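Local coordinates for squalene synthase HpnC (PDB 4HD1), which probably acts as a squalene synthase of the squalene/phytoene synthase family, a transferase that joins prenyl diphosphates head to head, at residues A[41-46]-A[97-102]; A[78-83]-A[104-109]. All blocks are in the same frame, centred on the assembly; numbering follows the deposited sequence.

In the fold
Contacts 1 and 2 lie on the same side of the chain's centre, each about 17 Å from it, with their own centres 12 Å apart. Their segments alternate along the chain in the order 41-46, 78-83, 97-102 and 104-109, drawing on helices 41-56, 65-81, 87-99 and 104-118. Contact 1 joins the start of helix 41-56 to the end of helix 87-99; contact 2 joins the end of helix 65-81 to the start of helix 104-118. They meet directly where Phe80 packs against the backbone of Leu101 and Pro102 and Leu101 touches Phe106. Together they tie four successive helices into one corner of the all-helical synthase fold.

Contact 1 of 2, residues A[41-46]-A[97-102]; sequences RPHFYS and ATCNLP. With SO4 (sulfate ion), chain B.
Cys99 sets its sulfur squarely over one face of the His43 imidazole, and this sulfur-aromatic contact is the tight part of the interface. Cys99 SG stands 3.7 Å from the centroid of the His43 ring and 9° off the ring normal, nearly equidistant from all five ring atoms. With CG of His43 beside the backbone N (chi1 -52°), the imidazole projects from helix 41-56 toward the end of helix 87-99. A hydrogen bond between ND1 and Thr95 OG1, one turn before Cys99, fixes the rotation of the ring. Thr98 marks the looser, exposed side: its CB lies 4.1 Å from CE1 of His43, the two side chains crossing at about a right angle, while its OG1 bonds back to Phe94 O. The C-terminal end of helix 87-99 is closed by a Schellman motif, with Asn100 at positive phi, and the chain turns toward helix 104-118 of this all-helical terpenoid synthase fold. On another side of helix 41-56, sulfate O3 lies at the Tyr45 ring edge, 2.4 Å from Tyr45 OH, a hydrogen bond of doubtful length; the ion probably comes from the crystallisation solution. Arg41 NH1 approaches sulfate O1 obliquely (3.1 Å); Ala3 N and Arg19 NE also bind the ion.

Contact 2 of 2, residues A[78-83]-A[104-109]; sequences RAFAGE and EPFLRL
Phe80 presents the edge of its ring to Phe106, with CZ and CE2 both 4.0 Å from CD2 of Phe106. That carbon lies near the plane of the Phe80 ring, whereas CZ reaches the Phe106 ring obliquely. The planes of the Phe80 and Phe106 rings are inclined at 72° and their centroids are 5.9 Å apart, so the pair touches through a few ring carbons. In Phe106, chi1 of -68° places CG beside the backbone N and opposite the carbonyl carbon, sending the ring from the first turn of helix 104-118 toward the end of helix 65-81. A chi1 of -88° swings the Phe80 ring off helix 65-81, and its CE2-CZ edge leads toward Phe106. The contact thus joins the end of one helix to the start of another in the all-helical fold, with helix 87-99 between them in sequence; Ile96 of that helix touches both rings. Phe106 is the buried partner, set edge-to-face with Phe50 and packed on Leu142, whereas Phe80 is partly exposed. Beyond Phe80, the chain leaves helical geometry at Gly82, which has positive phi. Elsewhere on helix 104-118, Glu104 OE2 sits 3.0 Å from NH2 of Arg108, over one guanidinium face, a pairing of charges alone; Arg133 brings a like charge close to that NH2.

Contact 1 of 2, residues A[41-46]-A[97-102]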
ATOM      1  N   ARG A  41     -10.826   5.109  14.182  1.00 47.89           N
ATOM      2  CA  ARG A  41     -11.334   5.139  12.803  1.00 48.67           C
ATOM      3  C   ARG A  41     -11.143   6.481  12.062  1.00 49.08           C
ATOM      4  O   ARG A  41     -10.768   6.465  10.892  1.00 49.54           O
ATOM      5  CB  ARG A  41     -12.797   4.701  12.730  1.00 52.67           C
ATOM      6  CG  ARG A  41     -13.000   3.201  12.701  1.00 54.21           C
ATOM      7  CD  ARG A  41     -14.464   2.844  12.504  1.00 59.00           C
ATOM      8  NE  ARG A  41     -14.858   1.877  13.520  1.00 65.77           N
ATOM      9  CZ  ARG A  41     -15.774   2.092  14.456  1.00 69.82           C
ATOM     10  NH1 ARG A  41     -16.448   3.237  14.493  1.00 71.96           N
ATOM     11  NH2 ARG A  41     -16.031   1.145  15.345  1.00 75.44           N
ATOM     12  N   PRO A  42     -11.377   7.638  12.730  1.00 49.04           N
ATOM     13  CA  PRO A  42     -11.203   8.914  12.020  1.00 49.18           C
ATOM     14  C   PRO A  42      -9.808   9.084  11.416  1.00 50.19           C
ATOM     15  O   PRO A  42      -9.661   9.689  10.343  1.00 50.95           O
ATOM     16  CB  PRO A  42     -11.424   9.960  13.119  1.00 47.99           C
ATOM     17  CG  PRO A  42     -12.347   9.292  14.070  1.00 48.65           C
ATOM     18  CD  PRO A  42     -11.875   7.862  14.104  1.00 49.68           C
ATOM     19  N   HIS A  43      -8.800   8.537  12.093  1.00 48.83           N
ATOM     20  CA  HIS A  43      -7.433   8.613  11.602  1.00 50.62           C
ATOM     21  C   HIS A  43      -7.215   7.707  10.419  1.00 49.53           C
ATOM     22  O   HIS A  43      -6.411   8.016   9.534  1.00 49.60           O
ATOM     23  CB  HIS A  43      -6.458   8.343  12.735  1.00 53.49           C
ATOM     24  CG  HIS A  43      -6.709   9.208  13.950  1.00 56.73           C
ATOM     25  ND1 HIS A  43      -6.625  10.555  13.909  1.00 59.10           N
ATOM     26  CD2 HIS A  43      -7.079   8.875  15.255  1.00 57.90           C
ATOM     27  CE1 HIS A  43      -6.918  11.060  15.123  1.00 62.54           C
ATOM     28  NE2 HIS A  43      -7.198  10.030  15.947  1.00 61.76           N
ATOM     29  N   PHE A  44      -7.944   6.591  10.368  1.00 49.28           N
ATOM     30  CA  PHE A  44      -7.935   5.749   9.174  1.00 50.05           C
ATOM     31  C   PHE A  44      -8.527   6.516   7.978  1.00 52.35           C
ATOM     32  O   PHE A  44      -7.947   6.498   6.888  1.00 55.94           O
ATOM     33  CB  PHE A  44      -8.622   4.396   9.429  1.00 48.60           C
ATOM     34  CG  PHE A  44      -7.683   3.333   9.946  1.00 50.36           C
ATOM     35  CD1 PHE A  44      -7.153   3.411  11.235  1.00 51.18           C
ATOM     36  CD2 PHE A  44      -7.299   2.265   9.136  1.00 51.88           C
ATOM     37  CE1 PHE A  44      -6.272   2.440  11.705  1.00 51.24           C
ATOM     38  CE2 PHE A  44      -6.422   1.290   9.597  1.00 52.09           C
ATOM     39  CZ  PHE A  44      -5.908   1.381  10.883  1.00 51.64           C
ATOM     40  N   TYR A  45      -9.640   7.224   8.200  1.00 51.10           N
ATOM     41  CA  TYR A  45     -10.298   7.976   7.138  1.00 51.13           C
ATOM     42  C   TYR A  45      -9.412   9.082   6.583  1.00 52.00           C
ATOM     43  O   TYR A  45      -9.345   9.258   5.363  1.00 54.83           O
ATOM     44  CB  TYR A  45     -11.654   8.538   7.582  1.00 50.91           C
ATOM     45  CG  TYR A  45     -12.680   7.480   7.924  1.00 53.09           C
ATOM     46  CD1 TYR A  45     -12.953   6.427   7.047  1.00 55.41           C
ATOM     47  CD2 TYR A  45     -13.393   7.537   9.121  1.00 53.31           C
ATOM     48  CE1 TYR A  45     -13.894   5.458   7.357  1.00 58.04           C
ATOM     49  CE2 TYR A  45     -14.341   6.570   9.441  1.00 55.01           C
ATOM     50  CZ  TYR A  45     -14.585   5.531   8.557  1.00 58.22           C
ATOM     51  OH  TYR A  45     -15.520   4.565   8.867  1.00 60.02           O
ATOM     52  N   SER A  46      -8.711   9.803   7.455  1.00 51.67           N
ATOM     53  CA  SER A  46      -7.853  10.896   6.978  1.00 55.63           C
ATOM     54  C   SER A  46      -6.595  10.393   6.258  1.00 55.25           C
ATOM     55  O   SER A  46      -6.156  10.995   5.275  1.00 55.92           O
ATOM     56  CB  SER A  46      -7.484  11.858   8.108  1.00 56.82           C
ATOM     57  OG  SER A  46      -6.753  11.194   9.120  1.00 60.44           O
ATOM     58  N   ALA A  97      -0.989  15.335  14.348  1.00 63.39           N
ATOM     59  CA  ALA A  97      -0.643  15.821  15.680  1.00 65.68           C
ATOM     60  C   ALA A  97      -1.069  14.859  16.792  1.00 66.28           C
ATOM     61  O   ALA A  97      -0.280  14.556  17.678  1.00 68.49           O
ATOM     62  CB  ALA A  97      -1.225  17.211  15.908  1.00 62.61           C
ATOM     63  N   THR A  98      -2.308  14.376  16.719  1.00 65.70           N
ATOM     64  CA  THR A  98      -2.882  13.493  17.730  1.00 64.87           C
ATOM     65  C   THR A  98      -2.134  12.162  17.831  1.00 65.22           C
ATOM     66  O   THR A  98      -1.929  11.651  18.924  1.00 62.44           O
ATOM     67  CB  THR A  98      -4.377  13.231  17.445  1.00 65.79           C
ATOM     68  OG1 THR A  98      -5.034  14.478  17.213  1.00 65.59           O
ATOM     69  CG2 THR A  98      -5.054  12.534  18.617  1.00 61.84           C
ATOM     70  N   CYS A  99      -1.729  11.610  16.689  1.00 65.80           N
ATOM     71  CA  CYS A  99      -1.061  10.307  16.660  1.00 65.11           C
ATOM     72  C   CYS A  99       0.455  10.427  16.576  1.00 65.06           C
ATOM     73  O   CYS A  99       1.156   9.420  16.516  1.00 64.72           O
ATOM     74  CB  CYS A  99      -1.582   9.465  15.496  1.00 61.16           C
ATOM     75  SG  CYS A  99      -3.363   9.189  15.544  1.00 56.19           S
ATOM     76  N   ASN A 100       0.948  11.664  16.583  1.00 66.92           N
ATOM     77  CA  ASN A 100       2.374  11.954  16.413  1.00 72.84           C
ATOM     78  C   ASN A 100       3.006  11.214  15.223  1.00 72.72           C
ATOM     79  O   ASN A 100       4.011  10.525  15.374  1.00 77.01           O
ATOM     80  CB  ASN A 100       3.149  11.684  17.714  1.00 76.25           C
ATOM     81  CG  ASN A 100       4.519  12.344  17.724  1.00 84.33           C
ATOM     82  OD1 ASN A 100       4.671  13.502  17.326  1.00 91.78           O
ATOM     83  ND2 ASN A 100       5.524  11.608  18.178  1.00 84.98           N
ATOM     84  N   LEU A 101       2.407  11.358  14.046  1.00 65.14           N
ATOM     85  CA  LEU A 101       2.887  10.656  12.849  1.00 63.32           C
ATOM     86  C   LEU A 101       4.088  11.363  12.211  1.00 60.61           C
ATOM     87  O   LEU A 101       4.102  12.585  12.110  1.00 64.30           O
ATOM     88  CB  LEU A 101       1.761  10.493  11.820  1.00 59.46           C
ATOM     89  CG  LEU A 101       0.474   9.779  12.256  1.00 56.65           C
ATOM     90  CD1 LEU A 101      -0.551   9.809  11.134  1.00 55.12           C
ATOM     91  CD2 LEU A 101       0.738   8.350  12.703  1.00 53.24           C
ATOM     92  N   PRO A 102       5.107  10.592  11.790  1.00 58.15           N
ATOM     93  CA  PRO A 102       6.248  11.190  11.091  1.00 60.16           C
ATOM     94  C   PRO A 102       5.897  11.552   9.645  1.00 63.19           C
ATOM     95  O   PRO A 102       4.936  11.010   9.091  1.00 63.52           O
ATOM     96  CB  PRO A 102       7.295  10.069  11.122  1.00 55.89           C
ATOM     97  CG  PRO A 102       6.483   8.823  11.131  1.00 52.51           C
ATOM     98  CD  PRO A 102       5.280   9.139  11.976  1.00 54.41           C
TER
HETATM   99  S   SO4 B 301     -17.836   5.143  11.355  1.00 45.10           S
HETATM  100  O1  SO4 B 301     -18.174   5.153  12.805  1.00 46.30           O
HETATM  101  O2  SO4 B 301     -17.728   6.541  10.834  1.00 61.31           O
HETATM  102  O3  SO4 B 301     -16.519   4.495  11.099  1.00 58.05           O
HETATM  103  O4  SO4 B 301     -18.933   4.359  10.694  1.00 45.26           O

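Contact 2 of 2, residues A[78-83]-A[104-109]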
ATOM      1  N   ARG A  78       2.313  21.708   4.594  1.00 81.72           N
ATOM      2  CA  ARG A  78       1.487  22.690   5.296  1.00 83.56           C
ATOM      3  C   ARG A  78       0.700  22.042   6.433  1.00 81.25           C
ATOM      4  O   ARG A  78       0.507  22.651   7.490  1.00 79.46           O
ATOM      5  CB  ARG A  78       0.546  23.411   4.328  1.00 84.72           C
ATOM      6  CG  ARG A  78       1.153  24.656   3.704  1.00 91.07           C
ATOM      7  CD  ARG A  78       0.134  25.458   2.910  1.00100.33           C
ATOM      8  NE  ARG A  78       0.199  25.148   1.482  1.00101.40           N
ATOM      9  CZ  ARG A  78      -0.716  24.459   0.805  1.00 99.49           C
ATOM     10  NH1 ARG A  78      -1.807  23.995   1.409  1.00101.36           N
ATOM     11  NH2 ARG A  78      -0.541  24.240  -0.491  1.00 92.01           N
ATOM     12  N   ALA A  79       0.263  20.803   6.216  1.00 76.24           N
ATOM     13  CA  ALA A  79      -0.473  20.056   7.232  1.00 73.98           C
ATOM     14  C   ALA A  79       0.407  19.680   8.429  1.00 74.54           C
ATOM     15  O   ALA A  79      -0.097  19.493   9.531  1.00 72.85           O
ATOM     16  CB  ALA A  79      -1.124  18.827   6.625  1.00 72.16           C
ATOM     17  N   PHE A  80       1.715  19.582   8.206  1.00 76.82           N
ATOM     18  CA  PHE A  80       2.685  19.390   9.287  1.00 78.28           C
ATOM     19  C   PHE A  80       3.102  20.696   9.950  1.00 83.48           C
ATOM     20  O   PHE A  80       3.678  20.688  11.039  1.00 77.39           O
ATOM     21  CB  PHE A  80       3.926  18.671   8.770  1.00 78.26           C
ATOM     22  CG  PHE A  80       3.816  17.181   8.813  1.00 75.83           C
ATOM     23  CD1 PHE A  80       4.404  16.459   9.845  1.00 73.95           C
ATOM     24  CD2 PHE A  80       3.108  16.495   7.831  1.00 71.37           C
ATOM     25  CE1 PHE A  80       4.298  15.077   9.892  1.00 71.67           C
ATOM     26  CE2 PHE A  80       2.994  15.116   7.875  1.00 70.26           C
ATOM     27  CZ  PHE A  80       3.587  14.405   8.908  1.00 71.52           C
ATOM     28  N   ALA A  81       2.825  21.814   9.283  1.00 88.40           N
ATOM     29  CA  ALA A  81       3.144  23.134   9.815  1.00 89.30           C
ATOM     30  C   ALA A  81       1.948  23.750  10.542  1.00 90.04           C
ATOM     31  O   ALA A  81       2.066  24.812  11.149  1.00 90.61           O
ATOM     32  CB  ALA A  81       3.632  24.048   8.701  1.00 91.12           C
ATOM     33  N   GLY A  82       0.803  23.074  10.488  1.00 89.76           N
ATOM     34  CA  GLY A  82      -0.415  23.566  11.127  1.00 87.16           C
ATOM     35  C   GLY A  82      -1.120  24.643  10.321  1.00 89.84           C
ATOM     36  O   GLY A  82      -1.759  25.527  10.883  1.00 88.67           O
ATOM     37  N   GLU A  83      -1.018  24.554   8.997  1.00 92.88           N
ATOM     38  CA  GLU A  83      -1.617  25.543   8.104  1.00 93.54           C
ATOM     39  C   GLU A  83      -2.264  24.907   6.866  1.00 87.94           C
ATOM     40  O   GLU A  83      -2.143  25.419   5.750  1.00 85.16           O
ATOM     41  CB  GLU A  83      -0.580  26.602   7.715  1.00 99.24           C
ATOM     42  CG  GLU A  83       0.749  26.026   7.245  1.00103.43           C
ATOM     43  CD  GLU A  83       1.882  27.035   7.266  1.00115.27           C
ATOM     44  OE1 GLU A  83       1.795  28.025   8.026  1.00116.33           O
ATOM     45  OE2 GLU A  83       2.868  26.828   6.525  1.00110.49           O
ATOM     46  N   GLU A 104       7.929  11.220   6.820  1.00 69.14           N
ATOM     47  CA  GLU A 104       8.532  10.368   5.787  1.00 70.64           C
ATOM     48  C   GLU A 104       7.556   9.424   5.047  1.00 66.72           C
ATOM     49  O   GLU A 104       7.606   9.336   3.820  1.00 68.39           O
ATOM     50  CB  GLU A 104       9.738   9.589   6.341  1.00 70.90           C
ATOM     51  CG  GLU A 104      10.547   8.870   5.269  1.00 75.59           C
ATOM     52  CD  GLU A 104      11.596   7.924   5.831  1.00 83.91           C
ATOM     53  OE1 GLU A 104      11.311   7.195   6.812  1.00 80.10           O
ATOM     54  OE2 GLU A 104      12.713   7.897   5.276  1.00 96.36           O
ATOM     55  N   PRO A 105       6.671   8.718   5.780  1.00 63.42           N
ATOM     56  CA  PRO A 105       5.780   7.811   5.044  1.00 59.83           C
ATOM     57  C   PRO A 105       4.852   8.516   4.058  1.00 60.16           C
ATOM     58  O   PRO A 105       4.589   7.978   2.982  1.00 60.27           O
ATOM     59  CB  PRO A 105       4.967   7.138   6.151  1.00 58.54           C
ATOM     60  CG  PRO A 105       5.830   7.239   7.363  1.00 60.14           C
ATOM     61  CD  PRO A 105       6.531   8.558   7.241  1.00 63.30           C
ATOM     62  N   PHE A 106       4.369   9.704   4.418  1.00 59.74           N
ATOM     63  CA  PHE A 106       3.526  10.491   3.517  1.00 60.02           C
ATOM     64  C   PHE A 106       4.294  10.902   2.259  1.00 62.96           C
ATOM     65  O   PHE A 106       3.790  10.734   1.143  1.00 62.69           O
ATOM     66  CB  PHE A 106       2.971  11.722   4.225  1.00 58.83           C
ATOM     67  CG  PHE A 106       1.987  11.400   5.309  1.00 57.13           C
ATOM     68  CD1 PHE A 106       0.659  11.127   5.003  1.00 56.82           C
ATOM     69  CD2 PHE A 106       2.387  11.374   6.640  1.00 56.93           C
ATOM     70  CE1 PHE A 106      -0.252  10.826   6.005  1.00 57.38           C
ATOM     71  CE2 PHE A 106       1.482  11.081   7.644  1.00 55.25           C
ATOM     72  CZ  PHE A 106       0.159  10.806   7.328  1.00 56.37           C
ATOM     73  N   LEU A 107       5.510  11.420   2.450  1.00 62.89           N
ATOM     74  CA  LEU A 107       6.398  11.784   1.338  1.00 64.95           C
ATOM     75  C   LEU A 107       6.765  10.584   0.461  1.00 66.20           C
ATOM     76  O   LEU A 107       7.007  10.740  -0.727  1.00 69.71           O
ATOM     77  CB  LEU A 107       7.680  12.453   1.849  1.00 65.21           C
ATOM     78  CG  LEU A 107       7.591  13.808   2.556  1.00 70.43           C
ATOM     79  CD1 LEU A 107       8.918  14.136   3.228  1.00 73.93           C
ATOM     80  CD2 LEU A 107       7.188  14.921   1.601  1.00 69.24           C
ATOM     81  N   ARG A 108       6.808   9.391   1.046  1.00 64.98           N
ATOM     82  CA  ARG A 108       7.135   8.186   0.282  1.00 62.46           C
ATOM     83  C   ARG A 108       5.981   7.720  -0.595  1.00 64.29           C
ATOM     84  O   ARG A 108       6.195   7.247  -1.712  1.00 64.38           O
ATOM     85  CB  ARG A 108       7.627   7.069   1.195  1.00 59.39           C
ATOM     86  CG  ARG A 108       9.060   7.295   1.617  1.00 60.66           C
ATOM     87  CD  ARG A 108       9.604   6.164   2.459  1.00 65.40           C
ATOM     88  NE  ARG A 108      11.055   6.280   2.567  1.00 71.63           N
ATOM     89  CZ  ARG A 108      11.821   5.497   3.321  1.00 75.48           C
ATOM     90  NH1 ARG A 108      11.283   4.528   4.050  1.00 79.80           N
ATOM     91  NH2 ARG A 108      13.131   5.688   3.348  1.00 73.45           N
ATOM     92  N   LEU A 109       4.763   7.875  -0.093  1.00 63.52           N
ATOM     93  CA  LEU A 109       3.571   7.547  -0.867  1.00 64.47           C
ATOM     94  C   LEU A 109       3.429   8.460  -2.075  1.00 67.38           C
ATOM     95  O   LEU A 109       2.972   8.021  -3.133  1.00 67.57           O
ATOM     96  CB  LEU A 109       2.324   7.629   0.008  1.00 59.94           C
ATOM     97  CG  LEU A 109       2.180   6.443   0.952  1.00 59.36           C
ATOM     98  CD1 LEU A 109       1.238   6.794   2.093  1.00 58.85           C
ATOM     99  CD2 LEU A 109       1.723   5.197   0.196  1.00 56.67           C
TER